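Protein kinase domain-containing protein (Chaetomium thermophilum, PDB 6Z3U) probably transfers phosphate from ATP to serine and threonine residues of proteins, as the cyclin-dependent kinase subunit of the CAK complex. Local coordinates at residues 88-93 / 110-115; 175-180 / 226-231; 277-282 / 369-374. One frame throughout, in Å; residues are numbered along the deposited sequence.

In the fold
The three contacts run in series along one kinase chain, from the sheet of the N-terminal lobe into the helical C-terminal lobe. Contact 1 is a surface contact about 30 Å from the chain's centre and joins the start of strand 92-99 to the end of strand 104-111, the open end of the hairpin. Contact 2, partly buried, places the loop before helix 180-185 against strand 226-228. Contact 3 is buried and lays an arginine-bearing loop on helix 276-291. No secondary-structure element is shared between contacts. Chemistry follows place: strand pairing with long charged side chains, backbone bonds among aliphatic groups, and finally a buried arginine against isoleucine and tryptophan, its hydrogen bonds going outside the two segments.

Contact 1. Residues 88-93 / 110-115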
loop_
_atom_site.group_PDB
_atom_site.type_symbol
_atom_site.label_atom_id
_atom_site.label_comp_id
_atom_site.label_asym_id
_atom_site.label_seq_id
_atom_site.Cartn_x
_atom_site.Cartn_y
_atom_site.Cartn_z
ATOM N N GLU B 88 16.102 10.811 13.914
ATOM C CA GLU B 88 14.656 10.954 13.802
ATOM C C GLU B 88 13.961 10.636 15.119
ATOM O O GLU B 88 12.952 11.262 15.460
ATOM C CB GLU B 88 14.124 10.046 12.694
ATOM C CG GLU B 88 12.694 10.344 12.284
ATOM C CD GLU B 88 12.564 11.659 11.541
ATOM O OE1 GLU B 88 11.443 12.208 11.496
ATOM O OE2 GLU B 88 13.584 12.144 11.007
ATOM N N LYS B 89 14.476 9.656 15.864
ATOM C CA LYS B 89 13.909 9.361 17.175
ATOM C C LYS B 89 14.118 10.521 18.140
ATOM O O LYS B 89 13.304 10.723 19.050
ATOM C CB LYS B 89 14.515 8.073 17.730
ATOM C CG LYS B 89 13.941 7.652 19.072
ATOM C CD LYS B 89 14.447 6.278 19.482
ATOM C CE LYS B 89 13.799 5.809 20.776
ATOM N NZ LYS B 89 14.419 4.557 21.293
ATOM N N ARG B 90 15.198 11.288 17.964
ATOM C CA ARG B 90 15.435 12.454 18.806
ATOM C C ARG B 90 14.426 13.565 18.556
ATOM O O ARG B 90 14.270 14.446 19.408
ATOM C CB ARG B 90 16.849 12.999 18.584
ATOM C CG ARG B 90 17.910 12.359 19.468
ATOM C CD ARG B 90 19.236 13.124 19.432
ATOM N NE ARG B 90 20.056 12.783 18.268
ATOM C CZ ARG B 90 20.181 13.530 17.170
ATOM N NH1 ARG B 90 19.543 14.689 17.057
ATOM N NH2 ARG B 90 20.956 13.111 16.179
ATOM N N LYS B 91 13.741 13.548 17.410
ATOM C CA LYS B 91 12.792 14.608 17.094
ATOM C C LYS B 91 11.578 14.593 18.011
ATOM O O LYS B 91 10.916 15.626 18.157
ATOM C CB LYS B 91 12.355 14.498 15.632
ATOM C CG LYS B 91 13.174 15.374 14.696
ATOM C CD LYS B 91 12.707 15.277 13.254
ATOM C CE LYS B 91 13.689 15.967 12.318
ATOM N NZ LYS B 91 13.347 15.768 10.882
ATOM N N TYR B 92 11.275 13.459 18.637
ATOM C CA TYR B 92 10.074 13.312 19.449
ATOM C C TYR B 92 10.466 12.759 20.809
ATOM O O TYR B 92 11.190 11.763 20.894
ATOM C CB TYR B 92 9.064 12.403 18.747
ATOM C CG TYR B 92 8.727 12.893 17.358
ATOM C CD1 TYR B 92 9.308 12.314 16.237
ATOM C CD2 TYR B 92 7.859 13.957 17.168
ATOM C CE1 TYR B 92 9.016 12.768 14.964
ATOM C CE2 TYR B 92 7.558 14.417 15.899
ATOM C CZ TYR B 92 8.141 13.821 14.801
ATOM O OH TYR B 92 7.849 14.277 13.536
ATOM N N ILE B 93 9.988 13.411 21.865
ATOM C CA ILE B 93 10.318 13.053 23.240
ATOM C C ILE B 93 9.196 12.183 23.785
ATOM O O ILE B 93 8.030 12.595 23.796
ATOM C CB ILE B 93 10.511 14.309 24.104
ATOM C CG1 ILE B 93 11.715 15.110 23.603
ATOM C CG2 ILE B 93 10.679 13.926 25.565
ATOM C CD1 ILE B 93 11.705 16.560 24.033
ATOM N N HIS B 110 5.996 14.537 22.238
ATOM C CA HIS B 110 5.928 15.898 21.727
ATOM C C HIS B 110 7.250 16.248 21.064
ATOM O O HIS B 110 8.315 15.793 21.489
ATOM C CB HIS B 110 5.615 16.901 22.842
ATOM C CG HIS B 110 6.600 16.880 23.969
ATOM N ND1 HIS B 110 6.395 16.157 25.125
ATOM C CD2 HIS B 110 7.797 17.497 24.119
ATOM C CE1 HIS B 110 7.423 16.328 25.937
ATOM N NE2 HIS B 110 8.288 17.136 25.351
ATOM N N SER B 111 7.165 17.076 20.025
ATOM C CA SER B 111 8.356 17.493 19.300
ATOM C C SER B 111 9.325 18.218 20.227
ATOM O O SER B 111 8.917 18.960 21.124
ATOM C CB SER B 111 7.968 18.399 18.131
ATOM O OG SER B 111 9.117 18.875 17.449
ATOM N N ARG B 112 10.622 17.985 20.012
ATOM C CA ARG B 112 11.629 18.687 20.800
ATOM C C ARG B 112 11.704 20.162 20.419
ATOM O O ARG B 112 12.001 21.004 21.274
ATOM C CB ARG B 112 12.997 18.012 20.644
ATOM C CG ARG B 112 13.804 18.403 19.405
ATOM C CD ARG B 112 15.201 17.780 19.449
ATOM N NE ARG B 112 16.054 18.225 18.347
ATOM C CZ ARG B 112 16.144 17.614 17.166
ATOM N NH1 ARG B 112 16.945 18.100 16.228
ATOM N NH2 ARG B 112 15.461 16.505 16.928
ATOM N N ASP B 113 11.439 20.492 19.155
ATOM C CA ASP B 113 11.483 21.881 18.714
ATOM C C ASP B 113 10.240 22.666 19.111
ATOM O O ASP B 113 10.284 23.901 19.134
ATOM C CB ASP B 113 11.664 21.942 17.195
ATOM C CG ASP B 113 12.878 21.166 16.721
ATOM O OD1 ASP B 113 13.895 21.146 17.448
ATOM O OD2 ASP B 113 12.815 20.574 15.622
ATOM N N ASP B 114 9.138 21.986 19.425
ATOM C CA ASP B 114 7.902 22.651 19.839
ATOM C C ASP B 114 7.182 21.774 20.851
ATOM O O ASP B 114 6.250 21.037 20.513
ATOM C CB ASP B 114 6.999 22.941 18.639
ATOM C CG ASP B 114 5.843 23.858 18.987
ATOM O OD1 ASP B 114 5.423 23.873 20.164
ATOM O OD2 ASP B 114 5.354 24.569 18.086
ATOM N N PRO B 115 7.593 21.833 22.121
ATOM C CA PRO B 115 6.981 20.945 23.125
ATOM C C PRO B 115 5.473 21.090 23.242
ATOM O O PRO B 115 4.832 20.220 23.845
ATOM C CB PRO B 115 7.685 21.353 24.428
ATOM C CG PRO B 115 8.983 21.946 23.987
ATOM C CD PRO B 115 8.694 22.633 22.685
#
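Ile-93 and His-110 form the close-packed end of this contact, an antiparallel hydrogen-bonded pair in the hairpin of strands 92-99 and 104-111. Ile-93 N donates to His-110 O at 2.9 Å, and His-110 N returns a bond to Ile-93 O. On the same face of the sheet a chi1 of 58° brings the imidazole up against its neighbour, one ring face turned to Ile-93 CB in a CH-pi contact. Ile-93 CD1 lies beside the NE2 rim of the ring, 3.7 Å from His-110 NE2, and also meets Arg-112 CB. Tyr-92 and Ser-111 make the adjoining non-hydrogen-bonded pair on the other face, where Tyr-92 packs on Ile-158 and Ser-159 of strand 157-162.

Beyond the strands the contact loosens into exposed side chains. Lys-91 O still accepts from Arg-112 N at 3.0 Å. Arg-112 then reaches back along the turn, its NH2 lying 3.4 Å from Lys-91 CG and bonding weakly to Arg-90 O. Arg-90 NH1 stands 4.4 Å from Arg-112 NH1, over a face of that guanidinium. Backbone bonds thus hold the pairing, while two guanidinium groups lie close together in exposed residues, Asp-113 probably offsetting some of the charge on Arg-112.

Contact 2. Residues 175-180 / 226-231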
loop_
_atom_site.group_PDB
_atom_site.type_symbol
_atom_site.label_atom_id
_atom_site.label_comp_id
_atom_site.label_asym_id
_atom_site.label_seq_id
_atom_site.Cartn_x
_atom_site.Cartn_y
_atom_site.Cartn_z
ATOM N N LEU B 175 -4.737 11.925 19.354
ATOM C CA LEU B 175 -6.198 11.994 19.349
ATOM C C LEU B 175 -6.704 11.703 20.756
ATOM O O LEU B 175 -7.039 10.553 21.082
ATOM C CB LEU B 175 -6.774 11.004 18.336
ATOM C CG LEU B 175 -6.138 11.073 16.945
ATOM C CD1 LEU B 175 -6.688 9.986 16.037
ATOM C CD2 LEU B 175 -6.350 12.448 16.323
ATOM N N PRO B 176 -6.793 12.718 21.624
ATOM C CA PRO B 176 -7.056 12.451 23.045
ATOM C C PRO B 176 -8.514 12.199 23.403
ATOM O O PRO B 176 -8.774 11.693 24.503
ATOM C CB PRO B 176 -6.550 13.729 23.730
ATOM C CG PRO B 176 -6.760 14.799 22.708
ATOM C CD PRO B 176 -6.508 14.144 21.371
ATOM N N LEU B 177 -9.466 12.515 22.528
ATOM C CA LEU B 177 -10.880 12.433 22.870
ATOM C C LEU B 177 -11.474 11.045 22.659
ATOM O O LEU B 177 -12.702 10.908 22.636
ATOM C CB LEU B 177 -11.679 13.462 22.067
ATOM C CG LEU B 177 -11.494 14.922 22.479
ATOM C CD1 LEU B 177 -12.434 15.816 21.690
ATOM C CD2 LEU B 177 -11.725 15.102 23.966
ATOM N N GLY B 178 -10.645 10.022 22.496
ATOM C CA GLY B 178 -11.143 8.663 22.427
ATOM C C GLY B 178 -11.654 8.271 21.060
ATOM O O GLY B 178 -11.089 8.671 20.039
ATOM N N ASP B 179 -12.725 7.478 21.029
ATOM C CA ASP B 179 -13.304 6.990 19.787
ATOM C C ASP B 179 -14.822 7.100 19.870
ATOM O O ASP B 179 -15.383 7.548 20.875
ATOM C CB ASP B 179 -12.854 5.552 19.504
ATOM C CG ASP B 179 -13.148 4.612 20.655
ATOM O OD1 ASP B 179 -14.311 4.574 21.115
ATOM O OD2 ASP B 179 -12.217 3.906 21.096
ATOM N N LEU B 180 -15.491 6.683 18.795
ATOM C CA LEU B 180 -16.941 6.798 18.715
ATOM C C LEU B 180 -17.669 5.681 19.449
ATOM O O LEU B 180 -18.842 5.852 19.794
ATOM C CB LEU B 180 -17.381 6.811 17.251
ATOM C CG LEU B 180 -18.305 7.955 16.839
ATOM C CD1 LEU B 180 -17.672 9.299 17.132
ATOM C CD2 LEU B 180 -18.645 7.841 15.361
ATOM N N LEU B 226 -12.727 4.384 15.069
ATOM C CA LEU B 226 -12.951 5.776 14.685
ATOM C C LEU B 226 -12.503 6.663 15.847
ATOM O O LEU B 226 -13.263 6.922 16.778
ATOM C CB LEU B 226 -14.421 6.011 14.330
ATOM C CG LEU B 226 -14.908 5.259 13.091
ATOM C CD1 LEU B 226 -16.420 5.233 13.012
ATOM C CD2 LEU B 226 -14.330 5.909 11.849
ATOM N N LEU B 227 -11.257 7.125 15.780
ATOM C CA LEU B 227 -10.686 7.953 16.830
ATOM C C LEU B 227 -11.056 9.420 16.615
ATOM O O LEU B 227 -11.379 9.849 15.505
ATOM C CB LEU B 227 -9.171 7.782 16.860
ATOM C CG LEU B 227 -8.696 6.327 16.831
ATOM C CD1 LEU B 227 -7.200 6.248 17.055
ATOM C CD2 LEU B 227 -9.426 5.496 17.877
ATOM N N ILE B 228 -11.000 10.192 17.700
ATOM C CA ILE B 228 -11.489 11.567 17.722
ATOM C C ILE B 228 -10.344 12.495 18.114
ATOM O O ILE B 228 -9.676 12.267 19.129
ATOM C CB ILE B 228 -12.666 11.734 18.699
ATOM C CG1 ILE B 228 -13.699 10.624 18.494
ATOM C CG2 ILE B 228 -13.339 13.079 18.483
ATOM C CD1 ILE B 228 -14.772 10.592 19.556
ATOM N N ALA B 229 -10.134 13.542 17.321
ATOM C CA ALA B 229 -9.088 14.514 17.593
ATOM C C ALA B 229 -9.530 15.511 18.664
ATOM O O ALA B 229 -10.689 15.544 19.087
ATOM C CB ALA B 229 -8.703 15.253 16.312
ATOM N N ALA B 230 -8.576 16.340 19.099
ATOM C CA ALA B 230 -8.859 17.330 20.133
ATOM C C ALA B 230 -9.892 18.353 19.677
ATOM O O ALA B 230 -10.671 18.854 20.496
ATOM C CB ALA B 230 -7.568 18.041 20.543
ATOM N N ASP B 231 -9.918 18.678 18.387
ATOM C CA ASP B 231 -10.863 19.664 17.881
ATOM C C ASP B 231 -12.229 19.068 17.565
ATOM O O ASP B 231 -13.144 19.819 17.212
ATOM C CB ASP B 231 -10.306 20.338 16.624
ATOM C CG ASP B 231 -10.130 19.367 15.477
ATOM O OD1 ASP B 231 -10.298 18.149 15.699
ATOM O OD2 ASP B 231 -9.834 19.821 14.351
#
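Ile-228 and Leu-177 meet at the apolar centre, CB to CB at 3.9 Å, where the C-terminal part of the kinase hinge, 175-180, folds along strand 226-228. With CG1 anti to the carbonyl carbon (chi1 -47°), Ile-228 runs this branch along the loop, CD1 reaching the Asp-179 carbonyl and Leu-180 CD1. The side chains of Ile-228 and Leu-180 cross at about a right angle. Leu-175 divides its branches: CD1 touches Leu-227 CB at 3.4 Å, and CD2 rests on Ala-229 CB. At one end Pro-176 CG meets Ala-230 CB, while at the other Leu-180 and Leu-226 continue into the cover given by Trp-200 and Leu-204 of helix 194-213.

Backbone bonds run along the pairing. Ile-228 N donates to Gly-178 O at 2.8 Å, and weak bonds join Leu-177 N to Ile-228 O and Leu-180 N to Leu-226 O. Asp-179 and Leu-227 form a single bridge, their CA atoms 4.1 Å apart. At the polar edge Asp-179 is the N-cap of helix 180-185, its OD1 accepting from Met-182 N.

Main-chain bonds and aliphatic packing thus hold the end of the hinge, close to the predicted ATP site, on the strand that follows the predicted catalytic Asp-220.

Contact 3. Residues 277-282 / 369-374; sequences VDIWSV and KKRITA
Helix 276-291, the central F helix of the protein kinase C-lobe, presents Ile-279 to a non-helical run, 369-374. The nearest CA atoms are those of Ile-279 and Ala-374, 6.8 Å apart, and no hydrogen bond joins the segments directly. The loop passes beside the helix and leads into helix 374-378, for which Thr-373 is the N-cap. Asp-278 of the F helix accepts from His-218 N and Arg-219 N of the HRD motif.

Ile-279 points at the loop and touches it with both branches. CG2 lies 3.3 Å from Ile-372 O and meets Arg-371 CG at 3.8 Å, while CD1 approaches Ala-374 CB. The side chains of Ile-279 and Arg-371 slide past each other in opposite directions, bringing the arginine's aliphatic part against the isoleucine. Thr-363 and His-212 also pack on Ile-279.

Farther along, Arg-371 bends at its third torsion (chi3 -67°), which turns the guanidinium toward Trp-280. The indole atom CE3 sits over the centre of the guanidinium face, but the two planes are 61° apart, far from a parallel stack. The charged group is buried and well supplied with acceptors: NE donates to Gln-365 O, NH1 to Ala-276 O and NH2 to Leu-366 O. NH2 also forms a salt bridge with Glu-265, which takes the place of the APE-motif glutamate (here Pro-263, Pro-264, Glu-265); as in other kinases, this pair ties the end of the activation segment to the C-lobe. On the helix side, Arg-371 NH1 lies 3.6 Å from Trp-280 CB.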
loop_
_atom_site.group_PDB
_atom_site.type_symbol
_atom_site.label_atom_id
_atom_site.label_comp_id
_atom_site.label_asym_id
_atom_site.label_seq_id
_atom_site.Cartn_x
_atom_site.Cartn_y
_atom_site.Cartn_z
ATOM N N VAL B 277 -17.936 -3.546 -0.009
ATOM C CA VAL B 277 -17.797 -4.235 1.270
ATOM C C VAL B 277 -17.606 -3.233 2.401
ATOM O O VAL B 277 -18.089 -3.443 3.519
ATOM C CB VAL B 277 -16.639 -5.249 1.218
ATOM C CG1 VAL B 277 -16.946 -6.348 0.218
ATOM C CG2 VAL B 277 -15.324 -4.554 0.888
ATOM N N ASP B 278 -16.898 -2.130 2.134
ATOM C CA ASP B 278 -16.706 -1.110 3.162
ATOM C C ASP B 278 -17.964 -0.280 3.378
ATOM O O ASP B 278 -18.262 0.114 4.511
ATOM C CB ASP B 278 -15.534 -0.197 2.801
ATOM C CG ASP B 278 -14.189 -0.802 3.152
ATOM O OD1 ASP B 278 -14.127 -1.629 4.086
ATOM O OD2 ASP B 278 -13.188 -0.435 2.504
ATOM N N ILE B 279 -18.709 0.007 2.307
ATOM C CA ILE B 279 -19.925 0.803 2.443
ATOM C C ILE B 279 -20.912 0.106 3.372
ATOM O O ILE B 279 -21.592 0.755 4.175
ATOM C CB ILE B 279 -20.536 1.077 1.056
ATOM C CG1 ILE B 279 -19.976 2.376 0.469
ATOM C CG2 ILE B 279 -22.046 1.151 1.128
ATOM C CD1 ILE B 279 -18.477 2.406 0.355
ATOM N N TRP B 280 -20.994 -1.223 3.291
ATOM C CA TRP B 280 -21.886 -1.962 4.178
ATOM C C TRP B 280 -21.528 -1.724 5.638
ATOM O O TRP B 280 -22.406 -1.482 6.473
ATOM C CB TRP B 280 -21.823 -3.455 3.861
ATOM C CG TRP B 280 -22.654 -4.299 4.781
ATOM C CD1 TRP B 280 -22.317 -4.727 6.035
ATOM C CD2 TRP B 280 -23.953 -4.835 4.511
ATOM N NE1 TRP B 280 -23.331 -5.487 6.564
ATOM C CE2 TRP B 280 -24.346 -5.569 5.648
ATOM C CE3 TRP B 280 -24.823 -4.763 3.420
ATOM C CZ2 TRP B 280 -25.570 -6.228 5.722
ATOM C CZ3 TRP B 280 -26.037 -5.416 3.497
ATOM C CH2 TRP B 280 -26.400 -6.139 4.639
ATOM N N SER B 281 -20.239 -1.807 5.969
ATOM C CA SER B 281 -19.817 -1.542 7.339
ATOM C C SER B 281 -20.210 -0.137 7.771
ATOM O O SER B 281 -20.637 0.073 8.912
ATOM C CB SER B 281 -18.310 -1.741 7.466
ATOM O OG SER B 281 -17.967 -3.092 7.218
ATOM N N VAL B 282 -20.078 0.839 6.872
ATOM C CA VAL B 282 -20.538 2.189 7.183
ATOM C C VAL B 282 -22.028 2.177 7.486
ATOM O O VAL B 282 -22.489 2.811 8.444
ATOM C CB VAL B 282 -20.201 3.144 6.026
ATOM C CG1 VAL B 282 -20.935 4.458 6.193
ATOM C CG2 VAL B 282 -18.706 3.372 5.966
ATOM N N LYS B 369 -23.552 -4.836 -6.055
ATOM C CA LYS B 369 -23.572 -4.072 -7.297
ATOM C C LYS B 369 -24.551 -2.904 -7.226
ATOM O O LYS B 369 -24.281 -1.840 -7.794
ATOM C CB LYS B 369 -23.919 -4.996 -8.463
ATOM C CG LYS B 369 -22.885 -6.089 -8.703
ATOM C CD LYS B 369 -23.324 -7.057 -9.789
ATOM C CE LYS B 369 -24.386 -8.029 -9.285
ATOM N NZ LYS B 369 -24.962 -8.872 -10.380
ATOM N N LYS B 370 -25.676 -3.074 -6.532
ATOM C CA LYS B 370 -26.655 -2.008 -6.358
ATOM C C LYS B 370 -26.464 -1.243 -5.056
ATOM O O LYS B 370 -27.279 -0.371 -4.737
ATOM C CB LYS B 370 -28.080 -2.578 -6.424
ATOM C CG LYS B 370 -28.429 -3.584 -5.329
ATOM C CD LYS B 370 -29.691 -4.383 -5.678
ATOM C CE LYS B 370 -30.090 -5.352 -4.558
ATOM N NZ LYS B 370 -30.751 -4.684 -3.390
ATOM N N ARG B 371 -25.418 -1.546 -4.295
ATOM C CA ARG B 371 -25.097 -0.785 -3.099
ATOM C C ARG B 371 -24.477 0.554 -3.485
ATOM O O ARG B 371 -23.672 0.635 -4.416
ATOM C CB ARG B 371 -24.130 -1.575 -2.220
ATOM C CG ARG B 371 -24.291 -1.362 -0.726
ATOM C CD ARG B 371 -23.425 -2.350 0.046
ATOM N NE ARG B 371 -23.900 -3.723 -0.117
ATOM C CZ ARG B 371 -23.158 -4.810 0.088
ATOM N NH1 ARG B 371 -21.887 -4.701 0.460
ATOM N NH2 ARG B 371 -23.687 -6.014 -0.090
ATOM N N ILE B 372 -24.838 1.603 -2.751
ATOM C CA ILE B 372 -24.323 2.929 -3.067
ATOM C C ILE B 372 -22.812 2.956 -2.852
ATOM O O ILE B 372 -22.260 2.205 -2.037
ATOM C CB ILE B 372 -25.031 4.000 -2.219
ATOM C CG1 ILE B 372 -24.581 5.402 -2.636
ATOM C CG2 ILE B 372 -24.762 3.778 -0.740
ATOM C CD1 ILE B 372 -25.354 6.511 -1.969
ATOM N N THR B 373 -22.134 3.811 -3.611
ATOM C CA THR B 373 -20.695 3.992 -3.490
ATOM C C THR B 373 -20.387 5.163 -2.560
ATOM O O THR B 373 -21.259 5.956 -2.205
ATOM C CB THR B 373 -20.066 4.230 -4.860
ATOM O OG1 THR B 373 -20.474 5.512 -5.357
ATOM C CG2 THR B 373 -20.492 3.145 -5.834
ATOM N N ALA B 374 -19.117 5.271 -2.167
ATOM C CA ALA B 374 -18.731 6.346 -1.259
ATOM C C ALA B 374 -18.893 7.712 -1.916
ATOM O O ALA B 374 -19.364 8.660 -1.276
ATOM C CB ALA B 374 -17.295 6.144 -0.784
#